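Long-range contact in uncharacterized protein (Pseudomonas aeruginosa, PDB 6P8P), which is a bacterial HORMA-domain protein of a type III CBASS phage-resistance system, where it probably helps regulate a cGAS-like nucleotidyltransferase: residues T3-R15 / P68-D82. The protein carries 2 engineered substitutions. Numbering follows the deposited sequence.
Sequences TVVSRTFRSSPHR and PRTRIYCLFDEDAID
A bend at chi3 of Arg10 (68°), in a chain otherwise extended at chi2, turns its guanidinium toward the backbone of the short helix 77-82, where the NE/NH2 edge faces Ala80 O and both nitrogens bond that one oxygen in the carbonyl plane. Arg10 NE is 2.9 Å from Ala80 O, which lies in the guanidinium plane; Arg10 NH2 adds a weak bond to Ile81 O. His14 CE1 lies 3.3 Å above the plane of the Arg10 guanidinium, offset toward the rim, which should limit how far that group can turn. In Thr8, CG2 stands anti to the backbone N (chi1 -62° for OG1), and this methyl presses on Leu75 CG at 3.3 Å, a tight fit between side chains crossing at about a right angle. On the other face of the sheet Phe9 CD1 meets Ile72 CG2 at 3.8 Å.

These groups illustrate how side-chain contacts of a parallel strand pair continue past its end: Thr8 and Phe9 pack on strand 69-75, whereas Arg10 reaches the helix that follows. Strands 4-10 and 69-75 run in register from Val4 with Arg69 to Arg10 with Leu75, and Val5, Arg7 and Phe9 each use both N-H and C=O to bond residues of strand 69-75. Beyond the strands, Ser11 N donates to Leu75 O, and Asp77 N donates to Ser12 O on a lone pair; a water bonded to Asp77 OD1 also makes a weak bond to Ser12 O. Pro13, after a cis peptide bond, sets CG 3.7 Å from Ile81 CG1.

Phe9 packs on Ala23 and Leu27 of helix 17-29, while Phe76 and Ser11 touch Ile51 of helix 44-52. Within the HORMA domain's mixed sheet, strand 4-10 is outermost in this chain, and strand 69-75 lies between it and the antiparallel strand 61-64.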
loop_
_atom_site.group_PDB
_atom_site.type_symbol
_atom_site.label_atom_id
_atom_site.label_comp_id
_atom_site.label_asym_id
_atom_site.label_seq_id
_atom_site.Cartn_x
_atom_site.Cartn_y
_atom_site.Cartn_z
ATOM N N THR A 3 8.547 -23.178 19.679
ATOM C CA THR A 3 8.762 -23.692 18.326
ATOM C C THR A 3 8.681 -22.557 17.305
ATOM O O THR A 3 7.769 -21.727 17.347
ATOM C CB THR A 3 7.734 -24.772 17.948
ATOM O OG1 THR A 3 7.904 -25.912 18.793
ATOM C CG2 THR A 3 7.894 -25.199 16.491
ATOM N N VAL A 4 9.653 -22.529 16.399
ATOM C CA VAL A 4 9.712 -21.537 15.325
ATOM C C VAL A 4 9.986 -22.293 14.034
ATOM O O VAL A 4 10.866 -23.154 13.995
ATOM C CB VAL A 4 10.792 -20.462 15.562
ATOM C CG1 VAL A 4 10.755 -19.427 14.431
ATOM C CG2 VAL A 4 10.598 -19.805 16.908
ATOM N N VAL A 5 9.228 -21.988 12.982
ATOM C CA VAL A 5 9.438 -22.584 11.669
ATOM C C VAL A 5 9.561 -21.436 10.683
ATOM O O VAL A 5 9.106 -20.322 10.938
ATOM C CB VAL A 5 8.308 -23.532 11.250
ATOM C CG1 VAL A 5 8.074 -24.555 12.341
ATOM C CG2 VAL A 5 7.055 -22.767 10.972
ATOM N N SER A 6 10.189 -21.711 9.553
ATOM C CA SER A 6 10.373 -20.654 8.560
ATOM C C SER A 6 9.905 -21.127 7.193
ATOM O O SER A 6 9.866 -22.330 6.893
ATOM C CB SER A 6 11.822 -20.180 8.500
ATOM O OG SER A 6 12.573 -20.926 7.586
ATOM N N ARG A 7 9.525 -20.157 6.373
ATOM C CA ARG A 7 9.118 -20.405 5.001
ATOM C C ARG A 7 9.748 -19.308 4.156
ATOM O O ARG A 7 10.135 -18.255 4.668
ATOM C CB ARG A 7 7.605 -20.437 4.882
ATOM C CG ARG A 7 6.911 -21.634 5.563
ATOM C CD ARG A 7 7.218 -22.933 4.858
ATOM N NE ARG A 7 6.450 -24.077 5.351
ATOM C CZ ARG A 7 6.807 -24.833 6.382
ATOM N NH1 ARG A 7 7.903 -24.556 7.070
ATOM N NH2 ARG A 7 6.043 -25.861 6.737
ATOM N N THR A 8 9.907 -19.596 2.868
ATOM C CA THR A 8 10.551 -18.683 1.937
ATOM C C THR A 8 9.770 -18.742 0.636
ATOM O O THR A 8 9.737 -19.778 -0.031
ATOM C CB THR A 8 12.024 -19.027 1.716
ATOM O OG1 THR A 8 12.729 -18.906 2.957
ATOM C CG2 THR A 8 12.622 -18.092 0.708
ATOM N N PHE A 9 9.152 -17.629 0.281
ATOM C CA PHE A 9 8.326 -17.554 -0.914
ATOM C C PHE A 9 9.043 -16.855 -2.055
ATOM O O PHE A 9 9.710 -15.838 -1.854
ATOM C CB PHE A 9 7.028 -16.803 -0.614
ATOM C CG PHE A 9 5.981 -17.662 -0.020
ATOM C CD1 PHE A 9 6.071 -18.068 1.314
ATOM C CD2 PHE A 9 4.949 -18.142 -0.783
ATOM C CE1 PHE A 9 5.109 -18.891 1.854
ATOM C CE2 PHE A 9 3.986 -18.981 -0.247
ATOM C CZ PHE A 9 4.065 -19.347 1.066
ATOM N N ARG A 10 8.850 -17.382 -3.261
ATOM C CA ARG A 10 9.359 -16.760 -4.484
ATOM C C ARG A 10 8.506 -15.541 -4.844
ATOM O O ARG A 10 7.309 -15.665 -5.131
ATOM C CB ARG A 10 9.356 -17.774 -5.622
ATOM C CG ARG A 10 10.092 -19.079 -5.249
ATOM C CD ARG A 10 9.783 -20.200 -6.245
ATOM N NE ARG A 10 10.352 -19.930 -7.556
ATOM C CZ ARG A 10 10.140 -20.687 -8.626
ATOM N NH1 ARG A 10 9.347 -21.736 -8.533
ATOM N NH2 ARG A 10 10.700 -20.381 -9.788
ATOM N N SER A 11 9.128 -14.369 -4.850
ATOM C CA SER A 11 8.396 -13.140 -5.147
ATOM C C SER A 11 8.848 -12.611 -6.503
ATOM O O SER A 11 9.082 -13.404 -7.418
ATOM C CB SER A 11 8.592 -12.128 -4.020
ATOM O OG SER A 11 7.750 -11.007 -4.201
ATOM N N SER A 12 8.964 -11.301 -6.641
ATOM C CA SER A 12 9.193 -10.707 -7.949
ATOM C C SER A 12 10.569 -11.109 -8.472
ATOM O O SER A 12 11.546 -11.046 -7.725
ATOM C CB SER A 12 9.111 -9.177 -7.852
ATOM O OG SER A 12 9.245 -8.622 -9.139
ATOM N N PRO A 13 10.691 -11.486 -9.756
ATOM C CA PRO A 13 9.688 -11.452 -10.825
ATOM C C PRO A 13 8.929 -12.734 -11.089
ATOM O O PRO A 13 8.307 -12.844 -12.136
ATOM C CB PRO A 13 10.548 -11.114 -12.063
ATOM C CG PRO A 13 11.820 -11.899 -11.798
ATOM C CD PRO A 13 12.042 -11.758 -10.297
ATOM N N HIS A 14 8.978 -13.695 -10.176
ATOM C CA HIS A 14 8.221 -14.918 -10.348
ATOM C C HIS A 14 6.749 -14.722 -10.020
ATOM O O HIS A 14 5.882 -15.281 -10.711
ATOM C CB HIS A 14 8.812 -16.009 -9.462
ATOM C CG HIS A 14 8.131 -17.330 -9.591
ATOM N ND1 HIS A 14 8.262 -18.128 -10.706
ATOM C CD2 HIS A 14 7.353 -18.015 -8.721
ATOM C CE1 HIS A 14 7.580 -19.247 -10.516
ATOM N NE2 HIS A 14 7.027 -19.205 -9.318
ATOM N N ARG A 15 6.473 -13.977 -8.953
ATOM C CA ARG A 15 5.146 -13.499 -8.589
ATOM C C ARG A 15 5.234 -11.995 -8.423
ATOM O O ARG A 15 6.245 -11.506 -7.931
ATOM C CB ARG A 15 4.679 -14.089 -7.261
ATOM C CG ARG A 15 4.308 -15.514 -7.240
ATOM C CD ARG A 15 3.980 -15.867 -5.798
ATOM N NE ARG A 15 3.552 -17.232 -5.582
ATOM C CZ ARG A 15 4.324 -18.174 -5.040
ATOM N NH1 ARG A 15 5.589 -17.922 -4.736
ATOM N NH2 ARG A 15 3.837 -19.385 -4.837
ATOM N N PRO A 68 3.147 -22.453 17.256
ATOM C CA PRO A 68 4.473 -22.080 16.746
ATOM C C PRO A 68 4.491 -20.713 16.081
ATOM O O PRO A 68 3.508 -20.272 15.504
ATOM C CB PRO A 68 4.790 -23.180 15.725
ATOM C CG PRO A 68 3.889 -24.332 16.098
ATOM C CD PRO A 68 2.654 -23.717 16.661
ATOM N N ARG A 69 5.643 -20.064 16.156
ATOM C CA ARG A 69 5.908 -18.840 15.411
ATOM C C ARG A 69 6.347 -19.193 14.005
ATOM O O ARG A 69 7.032 -20.200 13.800
ATOM C CB ARG A 69 6.997 -18.048 16.133
ATOM C CG ARG A 69 7.615 -16.931 15.371
ATOM C CD ARG A 69 8.621 -16.180 16.250
ATOM N NE ARG A 69 8.005 -15.733 17.490
ATOM C CZ ARG A 69 8.504 -14.789 18.279
ATOM N NH1 ARG A 69 9.640 -14.183 17.952
ATOM N NH2 ARG A 69 7.866 -14.448 19.393
ATOM N N THR A 70 5.909 -18.391 13.029
ATOM C CA THR A 70 6.246 -18.616 11.627
ATOM C C THR A 70 7.013 -17.404 11.129
ATOM O O THR A 70 6.506 -16.274 11.207
ATOM C CB THR A 70 4.996 -18.826 10.766
ATOM O OG1 THR A 70 4.202 -19.866 11.317
ATOM C CG2 THR A 70 5.374 -19.176 9.325
ATOM N N ARG A 71 8.196 -17.639 10.575
ATOM C CA ARG A 71 8.997 -16.610 9.924
ATOM C C ARG A 71 8.899 -16.791 8.416
ATOM O O ARG A 71 9.191 -17.881 7.903
ATOM C CB ARG A 71 10.461 -16.715 10.371
ATOM C CG ARG A 71 10.693 -16.287 11.790
ATOM C CD ARG A 71 12.145 -16.551 12.239
ATOM N NE ARG A 71 12.375 -16.018 13.575
ATOM C CZ ARG A 71 13.492 -16.197 14.270
ATOM N NH1 ARG A 71 14.489 -16.902 13.753
ATOM N NH2 ARG A 71 13.607 -15.679 15.483
ATOM N N ILE A 72 8.500 -15.737 7.694
ATOM C CA ILE A 72 8.340 -15.857 6.249
ATOM C C ILE A 72 9.270 -14.879 5.562
ATOM O O ILE A 72 9.142 -13.666 5.743
ATOM C CB ILE A 72 6.888 -15.621 5.799
ATOM C CG1 ILE A 72 5.948 -16.536 6.565
ATOM C CG2 ILE A 72 6.773 -15.846 4.305
ATOM C CD1 ILE A 72 4.507 -16.190 6.488
ATOM N N TYR A 73 10.173 -15.409 4.753
ATOM C CA TYR A 73 11.055 -14.629 3.912
ATOM C C TYR A 73 10.561 -14.654 2.474
ATOM O O TYR A 73 9.811 -15.533 2.064
ATOM C CB TYR A 73 12.473 -15.171 3.947
ATOM C CG TYR A 73 13.167 -14.997 5.278
ATOM C CD1 TYR A 73 13.082 -15.970 6.262
ATOM C CD2 TYR A 73 13.904 -13.849 5.546
ATOM C CE1 TYR A 73 13.740 -15.800 7.491
ATOM C CE2 TYR A 73 14.561 -13.676 6.741
ATOM C CZ TYR A 73 14.463 -14.644 7.713
ATOM O OH TYR A 73 15.136 -14.450 8.899
ATOM N N CYS A 74 10.991 -13.672 1.709
ATOM C CA CYS A 74 10.714 -13.630 0.281
ATOM C C CYS A 74 12.014 -13.605 -0.499
ATOM O O CYS A 74 12.966 -12.961 -0.074
ATOM C CB CYS A 74 9.902 -12.372 -0.106
ATOM S SG CYS A 74 8.196 -12.433 0.487
ATOM N N LEU A 75 12.026 -14.288 -1.641
ATOM C CA LEU A 75 13.125 -14.297 -2.592
ATOM C C LEU A 75 12.800 -13.386 -3.767
ATOM O O LEU A 75 11.650 -13.330 -4.216
ATOM C CB LEU A 75 13.356 -15.713 -3.103
ATOM C CG LEU A 75 13.757 -16.753 -2.071
ATOM C CD1 LEU A 75 13.629 -18.116 -2.711
ATOM C CD2 LEU A 75 15.163 -16.490 -1.595
ATOM N N PHE A 76 13.824 -12.720 -4.305
ATOM C CA PHE A 76 13.648 -11.779 -5.388
ATOM C C PHE A 76 14.684 -12.044 -6.470
ATOM O O PHE A 76 15.677 -12.750 -6.259
ATOM C CB PHE A 76 13.758 -10.330 -4.871
ATOM C CG PHE A 76 12.721 -10.004 -3.848
ATOM C CD1 PHE A 76 11.463 -9.569 -4.231
ATOM C CD2 PHE A 76 12.995 -10.148 -2.510
ATOM C CE1 PHE A 76 10.490 -9.313 -3.277
ATOM C CE2 PHE A 76 12.032 -9.873 -1.551
ATOM C CZ PHE A 76 10.762 -9.451 -1.949
ATOM N N ASP A 77 14.395 -11.502 -7.647
ATOM C CA ASP A 77 15.339 -11.451 -8.772
ATOM C C ASP A 77 15.754 -12.880 -9.105
ATOM O O ASP A 77 14.877 -13.752 -9.198
ATOM C CB ASP A 77 16.471 -10.508 -8.389
ATOM C CG ASP A 77 15.969 -9.150 -7.959
ATOM O OD1 ASP A 77 15.040 -8.643 -8.626
ATOM O OD2 ASP A 77 16.489 -8.600 -6.960
ATOM N N GLU A 78 17.040 -13.157 -9.323
ATOM C CA GLU A 78 17.441 -14.484 -9.784
ATOM C C GLU A 78 17.057 -15.567 -8.785
ATOM O O GLU A 78 16.724 -16.694 -9.180
ATOM C CB GLU A 78 18.949 -14.492 -10.051
ATOM C CG GLU A 78 19.357 -13.567 -11.202
ATOM C CD GLU A 78 20.866 -13.435 -11.379
ATOM O OE1 GLU A 78 21.626 -13.897 -10.503
ATOM O OE2 GLU A 78 21.291 -12.862 -12.407
ATOM N N ASP A 79 17.101 -15.250 -7.489
ATOM C CA ASP A 79 16.714 -16.234 -6.481
ATOM C C ASP A 79 15.254 -16.647 -6.646
ATOM O O ASP A 79 14.899 -17.813 -6.433
ATOM C CB ASP A 79 16.947 -15.681 -5.076
ATOM C CG ASP A 79 18.411 -15.467 -4.768
ATOM O OD1 ASP A 79 19.237 -16.270 -5.242
ATOM O OD2 ASP A 79 18.737 -14.503 -4.047
ATOM N N ALA A 80 14.391 -15.700 -6.998
ATOM C CA ALA A 80 12.985 -16.028 -7.208
ATOM C C ALA A 80 12.794 -16.834 -8.481
ATOM O O ALA A 80 11.981 -17.766 -8.515
ATOM C CB ALA A 80 12.152 -14.747 -7.263
ATOM N N ILE A 81 13.549 -16.503 -9.530
ATOM C CA ILE A 81 13.447 -17.238 -10.784
ATOM C C ILE A 81 13.944 -18.664 -10.595
ATOM O O ILE A 81 13.292 -19.625 -11.014
ATOM C CB ILE A 81 14.229 -16.517 -11.896
ATOM C CG1 ILE A 81 13.705 -15.101 -12.097
ATOM C CG2 ILE A 81 14.137 -17.307 -13.194
ATOM C CD1 ILE A 81 14.540 -14.257 -13.051
ATOM N N ASP A 82 15.101 -18.818 -9.951
ATOM C CA ASP A 82 15.648 -20.146 -9.681
ATOM C C ASP A 82 14.715 -20.952 -8.781
ATOM O O ASP A 82 14.285 -22.056 -9.131
ATOM C CB ASP A 82 17.034 -20.003 -9.044
ATOM C CG ASP A 82 17.993 -21.091 -9.478
ATOM O OD1 ASP A 82 17.523 -22.160 -9.928
ATOM O OD2 ASP A 82 19.219 -20.878 -9.362
HETATM O O HOH W 1 12.292 -8.210 -8.523
#